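Long-range contacts in peroxinectin A (Dictyostelium discoideum, PDB 6ERC), which uses hydrogen peroxide to oxidise phenolic donors, and also iodide and thiocyanate, as a secreted haem peroxidase of the animal peroxidase family: residues V154-S159 with Q253-I258; N165-S170 with W245-V250; G182-K187 with Q205-G210; L228-R233 with I494-S499. All blocks are in the same frame, centred on the assembly; numbering follows the deposited sequence.

Contact 1: residues V154-S159 with Q253-I258; sequences VLYGNS and QSRSCI
Tyr156 reaches from the end of helix 153-156 to the side of helix 247-275 and meets Arg255 and Ile258 there. Its CG stands anti to its own carbonyl carbon, with chi1 at -47°, which sends the ring out toward Arg255. CB lies at the margin of the contact, near Arg255 CD. Beyond it, CG and CD2 lie against the arginine chain, and Arg255 CD sits 3.6 Å from Tyr156 CD2. This methylene is over the ring face, 3.8 Å from the Tyr156 centroid, so the contact is a CH-pi interaction. Further along, Tyr156 CE2 meets Arg255 CG at 3.6 Å. The guanidinium does not stack on the ring: the two planes are 72° apart, and Arg255 NE bonds to Gln252. The opposite face of the ring is covered by CB of Leu155. At the tip, Tyr156 OH lies against Ile258, 3.2 Å from Ile258 CB and near the ring plane. The same isoleucine uses its CG2 branch to touch Leu155 CD1 at 3.6 Å. This packing is apolar apart from the hydroxyl, and all the residues that touch are buried. Phe251, one turn back on the long helix, meets the tyrosine ring at about a right angle. Helix 218-241 packs alongside through His231, Ala235 and Phe238, which touch Ser254, and the Cys257-Cys485 disulfide ties helix 247-275 to a later part of the chain.

Contact 2: residues N165-S170 with W245-V250; sequences NLRSLS and WDDERV
Arg167 forms salt bridges to two acids in the first turn of helix 247-275, Asp247 and Glu248. Its NH2 serves both. The bond from Arg167 NH2 to Asp247 OD2 is 2.8 Å long and fairly straight, at 159°. The oxygen lies in the guanidinium plane, but the nitrogen meets it from above the carboxylate plane. Arg167 NH2 also pairs with Glu248 OE1, but the modelled 2.5 Å is shorter than usual and so doubtful. Arg167 NH1 adds a weak bond to the same oxygen. The guanidinium and the glutamate carboxylate are only 22° apart in plane. The aspartate carboxylate is turned by 54°. Glu248 curls in through a bend at chi2, and its OE2 bonds to Gln252 NE2.

A water joins the two segments next to this network. It accepts from Arg167 NE at 2.9 Å and donates to Asp247 OD1 at 2.8 Å, with a weak bond from Leu169 N. Asp247 OD1 also accepts from Gly172 N, so both oxygens of this carboxylate have partners. Further out, Leu169 CB packs beside Asp247 OD2 at 4.0 Å. Phe251 makes a cation-pi contact with Arg167. On the helix side, Asp246 is the N-cap, its OD1 accepting from Arg249 N at 2.9 Å.

With the N-cap Asp246, Asp247 and Glu248 make the helix start acidic, which would be expected to suit the helix dipole. Arg167 probably offsets part of the charge of Asp247 and Glu248. The loop after helix 160-166 is thus tied to this helix start mainly by charge and by water, with little apolar packing at the surface.

Contact 3: residues G182-K187 with Q205-G210; sequences GDLPPK and QLYSVG
Tyr207 and Lys187 lie side by side and point the same way. Lys187 CG is 3.6 Å from Tyr207 CD1, and the lysine chain then follows the ring as far as CE1. Its CG stands anti to its carbonyl carbon, chi1 -68°, which also brings it to within 3.5 Å of Leu206 O.

The other neighbours of the ring come from the proline pair and the strand before it. Pro185 O is at the ring edge, 3.4 Å from Tyr207 CD1, and it accepts a hydrogen bond from Thr177 OG1. Pro185 CB packs at 4.0 Å against Tyr207 CD1 and equally near Val209 CG1, so one proline carbon sits between two side chains. Leu184 crosses the ring obliquely and its CD1 touches the phenol oxygen, 3.6 Å from Tyr207 OH. Pro186 lays CG and CD against Ser208 O.

One strong bond joins the backbones: Ser208 N donates to Pro186 O at 2.8 Å, nearly straight at 173°. The donor is tilted from the carbonyl plane. Tyr207 CA also lies 3.4 Å from Pro186 O in a CA-H...O contact.

Helix 218-241 covers this packing: Leu221 touches Tyr207, Thr225 and Leu228 touch Pro185, and His224 touches Val209. The contact joins the end of a two-stranded antiparallel hairpin, 177-179 with 182-184, to the irregular chain leading to Arg213. Arg213, the predicted transition-state stabiliser, lies further along, consistent with the distal side of the haem in an animal haem peroxidase.

Contact 4: residues L228-R233 with I494-S499; sequences LRDHNR and IKRTTS
Asp230 is held by two arginines, one from each helix. Arg496 NH2 bonds to both carboxylate oxygens, at 2.9 Å to Asp230 OD2 and 3.0 Å to Asp230 OD1, on the syn side of each. Arg496 NE adds a long, weak bond to OD1. Arg233 grips OD1 side-on through two nitrogens, its NH2 reaching Asp230 OD1 at 3.0 Å. OD1 therefore accepts three clear bonds. The carboxylate and the Arg496 guanidinium are nearly coplanar, 19° apart. Arg233 NH2 lies, unbonded, over the face of the Arg496 guanidinium, 3.2 Å from Arg496 NE. The Asp230 carboxylate beside them, bonded to both, probably eases this closeness of like charges. Glu486 serves both arginines: its OE1 pairs with Arg233 NH1, and its O accepts from Arg496 NH1. This network pins the C-terminal end of helix 490-497 onto helix 218-241, a long helix of the alpha-rich peroxidase fold. Arg229 is extended from CG to NE, and its NH1 bonds to Thr497 O at 2.8 Å and also pairs with Glu342. Arg229 NH2 donates to Asp183 O. Thr497 OG1 bonds back to Val493 O, while Thr497 CG2 packs on Asp230 CB at 3.7 Å.

Overall arrangement
Contacts 1 and 3 are buried, contact 4 is partly buried and contact 2 is at the surface. The chemistry follows this order. Contact 1 is side-chain packing, contact 3 adds a backbone bond, and contacts 2 and 4 rest on salt-bridge networks. Contacts 1 and 2 both use helix 247-275, and the short helices 153-156 and 160-166 lie next to each other in sequence. Helix 218-241, which gives contact 4 its first segment, touches contact 1 through His231, beside Tyr156. Gly182 of contact 3 packs against Arg229 of contact 4. Leu166, from the 165-170 segment, packs on Leu155 of contact 1 and Ser208 of contact 3.

Contact 1: residues V154-S159 with Q253-I258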
loop_
_atom_site.group_PDB
_atom_site.type_symbol
_atom_site.label_atom_id
_atom_site.label_comp_id
_atom_site.label_asym_id
_atom_site.label_seq_id
_atom_site.Cartn_x
_atom_site.Cartn_y
_atom_site.Cartn_z
ATOM N N VAL A 154 -10.599 4.186 -1.735
ATOM C CA VAL A 154 -10.514 3.419 -0.498
ATOM C C VAL A 154 -11.779 3.582 0.337
ATOM O O VAL A 154 -12.171 2.662 1.065
ATOM C CB VAL A 154 -9.255 3.843 0.286
ATOM C CG1 VAL A 154 -9.292 5.335 0.597
ATOM C CG2 VAL A 154 -9.115 3.028 1.560
ATOM N N LEU A 155 -12.434 4.739 0.258
ATOM C CA LEU A 155 -13.654 4.981 1.021
ATOM C C LEU A 155 -14.923 4.767 0.211
ATOM O O LEU A 155 -15.885 4.191 0.727
ATOM C CB LEU A 155 -13.665 6.409 1.577
ATOM C CG LEU A 155 -12.558 6.800 2.559
ATOM C CD1 LEU A 155 -12.783 8.221 3.020
ATOM C CD2 LEU A 155 -12.492 5.857 3.756
ATOM N N TYR A 156 -14.947 5.205 -1.045
ATOM C CA TYR A 156 -16.184 5.286 -1.810
ATOM C C TYR A 156 -16.337 4.183 -2.847
ATOM O O TYR A 156 -17.385 4.110 -3.497
ATOM C CB TYR A 156 -16.274 6.657 -2.487
ATOM C CG TYR A 156 -15.945 7.792 -1.544
ATOM C CD1 TYR A 156 -16.850 8.193 -0.572
ATOM C CD2 TYR A 156 -14.723 8.448 -1.614
ATOM C CE1 TYR A 156 -16.553 9.224 0.299
ATOM C CE2 TYR A 156 -14.416 9.479 -0.747
ATOM C CZ TYR A 156 -15.336 9.865 0.208
ATOM O OH TYR A 156 -15.039 10.891 1.074
ATOM N N GLY A 157 -15.337 3.323 -3.015
ATOM C CA GLY A 157 -15.438 2.223 -3.954
ATOM C C GLY A 157 -15.036 2.616 -5.359
ATOM O O GLY A 157 -14.761 3.777 -5.676
ATOM N N ASN A 158 -15.014 1.608 -6.232
ATOM C CA ASN A 158 -14.482 1.754 -7.579
ATOM C C ASN A 158 -15.570 1.908 -8.639
ATOM O O ASN A 158 -15.286 1.737 -9.828
ATOM C CB ASN A 158 -13.590 0.559 -7.919
ATOM C CG ASN A 158 -12.362 0.473 -7.029
ATOM O OD1 ASN A 158 -12.272 -0.397 -6.165
ATOM N ND2 ASN A 158 -11.404 1.373 -7.243
ATOM N N SER A 159 -16.799 2.235 -8.248
ATOM C CA SER A 159 -17.866 2.438 -9.223
ATOM C C SER A 159 -19.036 3.132 -8.542
ATOM O O SER A 159 -19.051 3.318 -7.322
ATOM C CB SER A 159 -18.316 1.118 -9.848
ATOM O OG SER A 159 -18.924 0.280 -8.881
ATOM N N GLN A 253 -19.491 17.127 -2.630
ATOM C CA GLN A 253 -18.706 18.172 -1.981
ATOM C C GLN A 253 -17.933 17.615 -0.792
ATOM O O GLN A 253 -16.810 18.050 -0.514
ATOM C CB GLN A 253 -19.620 19.317 -1.545
ATOM C CG GLN A 253 -20.210 20.117 -2.702
ATOM C CD GLN A 253 -19.236 21.097 -3.357
ATOM O OE1 GLN A 253 -19.599 21.778 -4.318
ATOM N NE2 GLN A 253 -18.010 21.178 -2.845
ATOM N N SER A 254 -18.520 16.655 -0.075
ATOM C CA SER A 254 -17.803 16.010 1.021
ATOM C C SER A 254 -16.728 15.069 0.492
ATOM O O SER A 254 -15.602 15.056 1.002
ATOM C CB SER A 254 -18.782 15.255 1.920
ATOM O OG SER A 254 -19.744 16.132 2.475
ATOM N N ARG A 255 -17.059 14.271 -0.527
ATOM C CA ARG A 255 -16.058 13.415 -1.156
ATOM C C ARG A 255 -14.873 14.233 -1.652
ATOM O O ARG A 255 -13.715 13.825 -1.490
ATOM C CB ARG A 255 -16.690 12.632 -2.310
ATOM C CG ARG A 255 -15.693 11.807 -3.126
ATOM C CD ARG A 255 -16.366 10.660 -3.886
ATOM N NE ARG A 255 -16.590 10.960 -5.302
ATOM C CZ ARG A 255 -15.769 10.619 -6.296
ATOM N NH1 ARG A 255 -14.643 9.959 -6.055
ATOM N NH2 ARG A 255 -16.075 10.940 -7.546
ATOM N N SER A 256 -15.143 15.396 -2.249
ATOM C CA SER A 256 -14.068 16.224 -2.784
ATOM C C SER A 256 -13.127 16.692 -1.679
ATOM O O SER A 256 -11.905 16.718 -1.867
ATOM C CB SER A 256 -14.657 17.418 -3.534
ATOM O OG SER A 256 -13.655 18.134 -4.231
ATOM N N CYS A 257 -13.675 17.060 -0.516
ATOM C CA CYS A 257 -12.834 17.512 0.590
ATOM C C CYS A 257 -11.944 16.384 1.100
ATOM O O CYS A 257 -10.749 16.583 1.347
ATOM C CB CYS A 257 -13.696 18.057 1.732
ATOM S SG CYS A 257 -14.680 19.518 1.353
ATOM N N ILE A 258 -12.516 15.192 1.281
ATOM C CA ILE A 258 -11.752 14.068 1.816
ATOM C C ILE A 258 -10.615 13.697 0.873
ATOM O O ILE A 258 -9.489 13.426 1.309
ATOM C CB ILE A 258 -12.684 12.870 2.080
ATOM C CG1 ILE A 258 -13.713 13.224 3.159
ATOM C CG2 ILE A 258 -11.879 11.634 2.472
ATOM C CD1 ILE A 258 -13.119 13.541 4.528
#

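Contact 2: residues N165-S170 with W245-V250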
loop_
_atom_site.group_PDB
_atom_site.type_symbol
_atom_site.label_atom_id
_atom_site.label_comp_id
_atom_site.label_asym_id
_atom_site.label_seq_id
_atom_site.Cartn_x
_atom_site.Cartn_y
_atom_site.Cartn_z
ATOM N N ASN A 165 -24.068 2.047 -2.392
ATOM C CA ASN A 165 -24.413 1.082 -1.357
ATOM C C ASN A 165 -23.687 1.356 -0.049
ATOM O O ASN A 165 -24.191 0.992 1.020
ATOM C CB ASN A 165 -24.103 -0.342 -1.828
ATOM C CG ASN A 165 -25.158 -0.886 -2.774
ATOM O OD1 ASN A 165 -24.886 -1.136 -3.946
ATOM N ND2 ASN A 165 -26.368 -1.075 -2.265
ATOM N N LEU A 166 -22.520 2.003 -0.107
ATOM C CA LEU A 166 -21.776 2.335 1.101
ATOM C C LEU A 166 -22.273 3.607 1.776
ATOM O O LEU A 166 -21.935 3.843 2.941
ATOM C CB LEU A 166 -20.287 2.492 0.782
ATOM C CG LEU A 166 -19.459 1.210 0.701
ATOM C CD1 LEU A 166 -18.062 1.517 0.180
ATOM C CD2 LEU A 166 -19.378 0.522 2.060
ATOM N N ARG A 167 -23.054 4.427 1.083
ATOM C CA ARG A 167 -23.507 5.700 1.619
ATOM C C ARG A 167 -24.988 5.630 1.969
ATOM O O ARG A 167 -25.754 4.878 1.360
ATOM C CB ARG A 167 -23.248 6.842 0.631
ATOM C CG ARG A 167 -23.793 6.604 -0.761
ATOM C CD ARG A 167 -23.336 7.678 -1.734
ATOM N NE ARG A 167 -24.367 8.687 -1.948
ATOM C CZ ARG A 167 -24.380 9.542 -2.966
ATOM N NH1 ARG A 167 -23.416 9.521 -3.878
ATOM N NH2 ARG A 167 -25.365 10.418 -3.076
ATOM N N SER A 168 -25.377 6.426 2.968
ATOM C CA SER A 168 -26.741 6.380 3.481
ATOM C C SER A 168 -27.751 6.978 2.514
ATOM O O SER A 168 -28.945 6.691 2.636
ATOM C CB SER A 168 -26.827 7.117 4.819
ATOM O OG SER A 168 -26.516 8.491 4.667
ATOM N N LEU A 169 -27.306 7.793 1.558
ATOM C CA LEU A 169 -28.191 8.495 0.636
ATOM C C LEU A 169 -29.080 9.504 1.354
ATOM O O LEU A 169 -30.165 9.841 0.867
ATOM C CB LEU A 169 -29.053 7.508 -0.162
ATOM C CG LEU A 169 -28.296 6.399 -0.898
ATOM C CD1 LEU A 169 -29.269 5.415 -1.514
ATOM C CD2 LEU A 169 -27.383 6.972 -1.965
ATOM N N SER A 170 -28.632 9.989 2.509
ATOM C CA SER A 170 -29.362 10.975 3.295
ATOM C C SER A 170 -28.346 11.964 3.836
ATOM O O SER A 170 -27.383 11.562 4.497
ATOM C CB SER A 170 -30.135 10.314 4.441
ATOM O OG SER A 170 -30.981 9.282 3.961
ATOM N N TRP A 245 -29.006 22.009 -1.335
ATOM C CA TRP A 245 -28.260 20.901 -1.919
ATOM C C TRP A 245 -28.902 19.566 -1.560
ATOM O O TRP A 245 -29.136 19.274 -0.384
ATOM C CB TRP A 245 -26.816 20.924 -1.426
ATOM C CG TRP A 245 -25.979 22.030 -1.985
ATOM C CD1 TRP A 245 -26.361 22.980 -2.888
ATOM C CD2 TRP A 245 -24.605 22.295 -1.680
ATOM N NE1 TRP A 245 -25.309 23.821 -3.161
ATOM C CE2 TRP A 245 -24.219 23.421 -2.431
ATOM C CE3 TRP A 245 -23.665 21.689 -0.841
ATOM C CZ2 TRP A 245 -22.932 23.953 -2.371
ATOM C CZ3 TRP A 245 -22.389 22.220 -0.780
ATOM C CH2 TRP A 245 -22.034 23.339 -1.542
ATOM N N ASP A 246 -29.171 18.748 -2.574
ATOM C CA ASP A 246 -29.706 17.415 -2.339
ATOM C C ASP A 246 -28.603 16.488 -1.820
ATOM O O ASP A 246 -27.442 16.877 -1.656
ATOM C CB ASP A 246 -30.343 16.866 -3.614
ATOM C CG ASP A 246 -29.375 16.804 -4.782
ATOM O OD1 ASP A 246 -28.147 16.822 -4.556
ATOM O OD2 ASP A 246 -29.851 16.745 -5.935
ATOM N N ASP A 247 -28.984 15.235 -1.557
ATOM C CA ASP A 247 -28.047 14.272 -0.984
ATOM C C ASP A 247 -26.820 14.087 -1.869
ATOM O O ASP A 247 -25.695 13.977 -1.370
ATOM C CB ASP A 247 -28.751 12.934 -0.765
ATOM C CG ASP A 247 -27.777 11.790 -0.557
ATOM O OD1 ASP A 247 -27.199 11.687 0.545
ATOM O OD2 ASP A 247 -27.588 10.996 -1.502
ATOM N N GLU A 248 -27.015 14.044 -3.188
ATOM C CA GLU A 248 -25.893 13.808 -4.091
ATOM C C GLU A 248 -24.895 14.958 -4.052
ATOM O O GLU A 248 -23.680 14.730 -4.092
ATOM C CB GLU A 248 -26.406 13.588 -5.515
ATOM C CG GLU A 248 -25.325 13.217 -6.525
ATOM C CD GLU A 248 -24.678 11.862 -6.250
ATOM O OE1 GLU A 248 -25.276 11.041 -5.520
ATOM O OE2 GLU A 248 -23.569 11.617 -6.767
ATOM N N ARG A 249 -25.380 16.200 -3.981
ATOM C CA ARG A 249 -24.471 17.344 -3.980
ATOM C C ARG A 249 -23.678 17.420 -2.682
ATOM O O ARG A 249 -22.481 17.729 -2.700
ATOM C CB ARG A 249 -25.251 18.641 -4.204
ATOM C CG ARG A 249 -24.396 19.913 -4.180
ATOM C CD ARG A 249 -23.338 19.924 -5.279
ATOM N NE ARG A 249 -22.411 21.046 -5.144
ATOM C CZ ARG A 249 -22.648 22.281 -5.579
ATOM N NH1 ARG A 249 -23.793 22.577 -6.183
ATOM N NH2 ARG A 249 -21.737 23.230 -5.403
ATOM N N VAL A 250 -24.325 17.161 -1.546
ATOM C CA VAL A 250 -23.609 17.189 -0.275
ATOM C C VAL A 250 -22.544 16.103 -0.251
ATOM O O VAL A 250 -21.423 16.320 0.225
ATOM C CB VAL A 250 -24.589 17.042 0.903
ATOM C CG1 VAL A 250 -23.837 17.028 2.229
ATOM C CG2 VAL A 250 -25.609 18.167 0.887
HETATM O O HOH W 1 -25.220 9.645 0.668
#

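Contact 3: residues G182-K187 with Q205-G210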
loop_
_atom_site.group_PDB
_atom_site.type_symbol
_atom_site.label_atom_id
_atom_site.label_comp_id
_atom_site.label_asym_id
_atom_site.label_seq_id
_atom_site.Cartn_x
_atom_site.Cartn_y
_atom_site.Cartn_z
ATOM N N GLY A 182 -18.148 5.118 19.909
ATOM C CA GLY A 182 -18.034 5.916 18.706
ATOM C C GLY A 182 -18.643 5.243 17.493
ATOM O O GLY A 182 -19.197 4.140 17.545
ATOM N N ASP A 183 -18.535 5.940 16.367
ATOM C CA ASP A 183 -19.070 5.456 15.102
ATOM C C ASP A 183 -18.015 4.637 14.371
ATOM O O ASP A 183 -16.877 5.086 14.201
ATOM C CB ASP A 183 -19.529 6.626 14.232
ATOM C CG ASP A 183 -20.835 7.226 14.707
ATOM O OD1 ASP A 183 -21.328 6.811 15.778
ATOM O OD2 ASP A 183 -21.371 8.108 14.003
ATOM N N LEU A 184 -18.401 3.438 13.935
ATOM C CA LEU A 184 -17.504 2.548 13.208
ATOM C C LEU A 184 -18.046 2.306 11.804
ATOM O O LEU A 184 -19.206 2.635 11.526
ATOM C CB LEU A 184 -17.339 1.224 13.957
ATOM C CG LEU A 184 -16.751 1.326 15.367
ATOM C CD1 LEU A 184 -16.734 -0.039 16.032
ATOM C CD2 LEU A 184 -15.350 1.919 15.330
ATOM N N PRO A 185 -17.251 1.746 10.896
ATOM C CA PRO A 185 -17.731 1.518 9.529
ATOM C C PRO A 185 -18.900 0.552 9.509
ATOM O O PRO A 185 -19.186 -0.115 10.515
ATOM C CB PRO A 185 -16.505 0.930 8.813
ATOM C CG PRO A 185 -15.332 1.374 9.625
ATOM C CD PRO A 185 -15.823 1.406 11.042
ATOM N N PRO A 186 -19.600 0.448 8.384
ATOM C CA PRO A 186 -20.760 -0.443 8.298
ATOM C C PRO A 186 -20.337 -1.885 8.046
ATOM O O PRO A 186 -19.169 -2.189 7.799
ATOM C CB PRO A 186 -21.545 0.122 7.112
ATOM C CG PRO A 186 -20.496 0.715 6.230
ATOM C CD PRO A 186 -19.368 1.178 7.125
ATOM N N LYS A 187 -21.322 -2.779 8.103
ATOM C CA LYS A 187 -21.080 -4.201 7.908
ATOM C C LYS A 187 -22.207 -4.816 7.089
ATOM O O LYS A 187 -23.326 -4.297 7.040
ATOM C CB LYS A 187 -20.946 -4.933 9.250
ATOM C CG LYS A 187 -19.691 -4.564 10.034
ATOM C CD LYS A 187 -19.739 -5.081 11.469
ATOM C CE LYS A 187 -20.708 -4.267 12.325
ATOM N NZ LYS A 187 -20.655 -4.648 13.763
ATOM N N GLN A 205 -18.781 -10.618 9.556
ATOM C CA GLN A 205 -18.258 -9.846 10.676
ATOM C C GLN A 205 -17.224 -8.810 10.254
ATOM O O GLN A 205 -16.817 -7.994 11.087
ATOM C CB GLN A 205 -17.641 -10.780 11.725
ATOM C CG GLN A 205 -18.660 -11.659 12.448
ATOM C CD GLN A 205 -18.015 -12.707 13.348
ATOM O OE1 GLN A 205 -18.559 -13.800 13.529
ATOM N NE2 GLN A 205 -16.856 -12.379 13.920
ATOM N N LEU A 206 -16.794 -8.818 8.994
ATOM C CA LEU A 206 -15.849 -7.824 8.507
ATOM C C LEU A 206 -16.560 -6.517 8.183
ATOM O O LEU A 206 -17.747 -6.493 7.843
ATOM C CB LEU A 206 -15.124 -8.329 7.258
ATOM C CG LEU A 206 -14.337 -9.634 7.376
ATOM C CD1 LEU A 206 -13.694 -9.963 6.036
ATOM C CD2 LEU A 206 -13.282 -9.558 8.473
ATOM N N TYR A 207 -15.816 -5.421 8.284
ATOM C CA TYR A 207 -16.354 -4.111 7.956
ATOM C C TYR A 207 -16.335 -3.896 6.449
ATOM O O TYR A 207 -15.402 -4.314 5.759
ATOM C CB TYR A 207 -15.555 -3.016 8.663
ATOM C CG TYR A 207 -15.699 -3.054 10.170
ATOM C CD1 TYR A 207 -16.803 -2.486 10.795
ATOM C CD2 TYR A 207 -14.735 -3.664 10.966
ATOM C CE1 TYR A 207 -16.943 -2.520 12.167
ATOM C CE2 TYR A 207 -14.866 -3.702 12.341
ATOM C CZ TYR A 207 -15.974 -3.128 12.936
ATOM O OH TYR A 207 -16.111 -3.163 14.304
ATOM N N SER A 208 -17.380 -3.246 5.941
ATOM C CA SER A 208 -17.548 -3.007 4.512
ATOM C C SER A 208 -17.071 -1.594 4.184
ATOM O O SER A 208 -17.735 -0.611 4.530
ATOM C CB SER A 208 -19.008 -3.204 4.109
ATOM O OG SER A 208 -19.468 -4.490 4.492
ATOM N N VAL A 209 -15.920 -1.498 3.514
ATOM C CA VAL A 209 -15.339 -0.224 3.113
ATOM C C VAL A 209 -14.988 -0.286 1.630
ATOM O O VAL A 209 -15.025 -1.343 0.998
ATOM C CB VAL A 209 -14.095 0.144 3.951
ATOM C CG1 VAL A 209 -14.484 0.363 5.411
ATOM C CG2 VAL A 209 -13.021 -0.935 3.829
ATOM N N GLY A 210 -14.624 0.874 1.082
ATOM C CA GLY A 210 -14.431 1.021 -0.352
ATOM C C GLY A 210 -13.280 0.226 -0.936
ATOM O O GLY A 210 -13.128 0.210 -2.162
#

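Contact 4: residues L228-R233 with I494-S499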
loop_
_atom_site.group_PDB
_atom_site.type_symbol
_atom_site.label_atom_id
_atom_site.label_comp_id
_atom_site.label_asym_id
_atom_site.label_seq_id
_atom_site.Cartn_x
_atom_site.Cartn_y
_atom_site.Cartn_z
ATOM N N LEU A 228 -14.013 8.497 7.466
ATOM C CA LEU A 228 -15.460 8.399 7.337
ATOM C C LEU A 228 -16.154 9.350 8.306
ATOM O O LEU A 228 -17.105 10.046 7.930
ATOM C CB LEU A 228 -15.913 6.961 7.580
ATOM C CG LEU A 228 -15.565 5.918 6.516
ATOM C CD1 LEU A 228 -15.901 4.526 7.025
ATOM C CD2 LEU A 228 -16.292 6.192 5.213
ATOM N N ARG A 229 -15.688 9.394 9.556
ATOM C CA ARG A 229 -16.220 10.356 10.515
ATOM C C ARG A 229 -16.032 11.780 10.011
ATOM O O ARG A 229 -16.967 12.591 10.030
ATOM C CB ARG A 229 -15.536 10.177 11.868
ATOM C CG ARG A 229 -15.862 8.876 12.570
ATOM C CD ARG A 229 -15.076 8.751 13.863
ATOM N NE ARG A 229 -15.362 7.507 14.563
ATOM C CZ ARG A 229 -14.805 7.152 15.714
ATOM N NH1 ARG A 229 -13.924 7.950 16.303
ATOM N NH2 ARG A 229 -15.127 5.997 16.280
ATOM N N ASP A 230 -14.820 12.102 9.556
ATOM C CA ASP A 230 -14.553 13.433 9.024
ATOM C C ASP A 230 -15.426 13.729 7.812
ATOM O O ASP A 230 -15.787 14.886 7.575
ATOM C CB ASP A 230 -13.072 13.557 8.662
ATOM C CG ASP A 230 -12.592 14.995 8.643
ATOM O OD1 ASP A 230 -12.807 15.706 9.646
ATOM O OD2 ASP A 230 -11.977 15.410 7.635
ATOM N N HIS A 231 -15.776 12.700 7.038
ATOM C CA HIS A 231 -16.659 12.901 5.896
ATOM C C HIS A 231 -18.065 13.273 6.353
ATOM O O HIS A 231 -18.626 14.283 5.914
ATOM C CB HIS A 231 -16.695 11.641 5.030
ATOM C CG HIS A 231 -17.670 11.721 3.897
ATOM N ND1 HIS A 231 -19.008 11.428 4.044
ATOM C CD2 HIS A 231 -17.502 12.072 2.601
ATOM C CE1 HIS A 231 -19.622 11.590 2.885
ATOM N NE2 HIS A 231 -18.730 11.980 1.992
ATOM N N ASN A 232 -18.653 12.460 7.232
ATOM C CA ASN A 232 -19.997 12.749 7.715
ATOM C C ASN A 232 -20.040 14.058 8.490
ATOM O O ASN A 232 -21.079 14.726 8.522
ATOM C CB ASN A 232 -20.501 11.596 8.581
ATOM C CG ASN A 232 -20.848 10.367 7.767
ATOM O OD1 ASN A 232 -20.879 10.410 6.537
ATOM N ND2 ASN A 232 -21.124 9.266 8.450
ATOM N N ARG A 233 -18.929 14.440 9.119
ATOM C CA ARG A 233 -18.872 15.728 9.795
ATOM C C ARG A 233 -19.004 16.871 8.794
ATOM O O ARG A 233 -19.782 17.810 9.002
ATOM C CB ARG A 233 -17.567 15.840 10.583
ATOM C CG ARG A 233 -17.512 17.010 11.547
ATOM C CD ARG A 233 -16.158 17.094 12.225
ATOM N NE ARG A 233 -15.086 17.299 11.253
ATOM C CZ ARG A 233 -14.756 18.479 10.736
ATOM N NH1 ARG A 233 -15.412 19.574 11.095
ATOM N NH2 ARG A 233 -13.770 18.565 9.856
ATOM N N ILE A 494 -7.221 13.728 13.406
ATOM C CA ILE A 494 -7.401 12.752 14.479
ATOM C C ILE A 494 -8.199 13.369 15.618
ATOM O O ILE A 494 -9.153 12.773 16.130
ATOM C CB ILE A 494 -6.033 12.229 14.961
ATOM C CG1 ILE A 494 -5.388 11.362 13.880
ATOM C CG2 ILE A 494 -6.174 11.421 16.247
ATOM C CD1 ILE A 494 -3.906 11.108 14.088
ATOM N N LYS A 495 -7.814 14.576 16.037
ATOM C CA LYS A 495 -8.514 15.245 17.128
ATOM C C LYS A 495 -9.968 15.517 16.760
ATOM O O LYS A 495 -10.878 15.289 17.565
ATOM C CB LYS A 495 -7.798 16.546 17.477
ATOM C CG LYS A 495 -6.365 16.365 17.949
ATOM C CD LYS A 495 -5.656 17.708 18.055
ATOM C CE LYS A 495 -4.204 17.556 18.479
ATOM N NZ LYS A 495 -3.527 18.876 18.587
ATOM N N ARG A 496 -10.202 16.010 15.543
ATOM C CA ARG A 496 -11.561 16.299 15.098
ATOM C C ARG A 496 -12.453 15.067 15.138
ATOM O O ARG A 496 -13.669 15.190 15.329
ATOM C CB ARG A 496 -11.531 16.867 13.678
ATOM C CG ARG A 496 -11.490 18.376 13.617
ATOM C CD ARG A 496 -10.706 18.893 12.418
ATOM N NE ARG A 496 -10.933 18.126 11.194
ATOM C CZ ARG A 496 -10.603 18.555 9.979
ATOM N NH1 ARG A 496 -10.048 19.751 9.820
ATOM N NH2 ARG A 496 -10.835 17.795 8.919
ATOM N N THR A 497 -11.880 13.878 14.960
ATOM C CA THR A 497 -12.657 12.668 14.725
ATOM C C THR A 497 -12.605 11.683 15.885
ATOM O O THR A 497 -13.149 10.582 15.765
ATOM C CB THR A 497 -12.172 11.982 13.451
ATOM O OG1 THR A 497 -10.769 11.715 13.562
ATOM C CG2 THR A 497 -12.418 12.862 12.236
ATOM N N THR A 498 -11.978 12.043 17.001
ATOM C CA THR A 498 -11.813 11.129 18.120
ATOM C C THR A 498 -12.350 11.753 19.399
ATOM O O THR A 498 -12.524 12.969 19.501
ATOM C CB THR A 498 -10.342 10.744 18.320
ATOM O OG1 THR A 498 -9.543 11.929 18.418
ATOM C CG2 THR A 498 -9.856 9.895 17.163
ATOM N N SER A 499 -12.602 10.892 20.380
ATOM C CA SER A 499 -13.118 11.293 21.681
ATOM C C SER A 499 -12.029 11.105 22.730
ATOM O O SER A 499 -11.541 9.986 22.926
ATOM C CB SER A 499 -14.359 10.477 22.043
ATOM O OG SER A 499 -14.763 10.726 23.378
#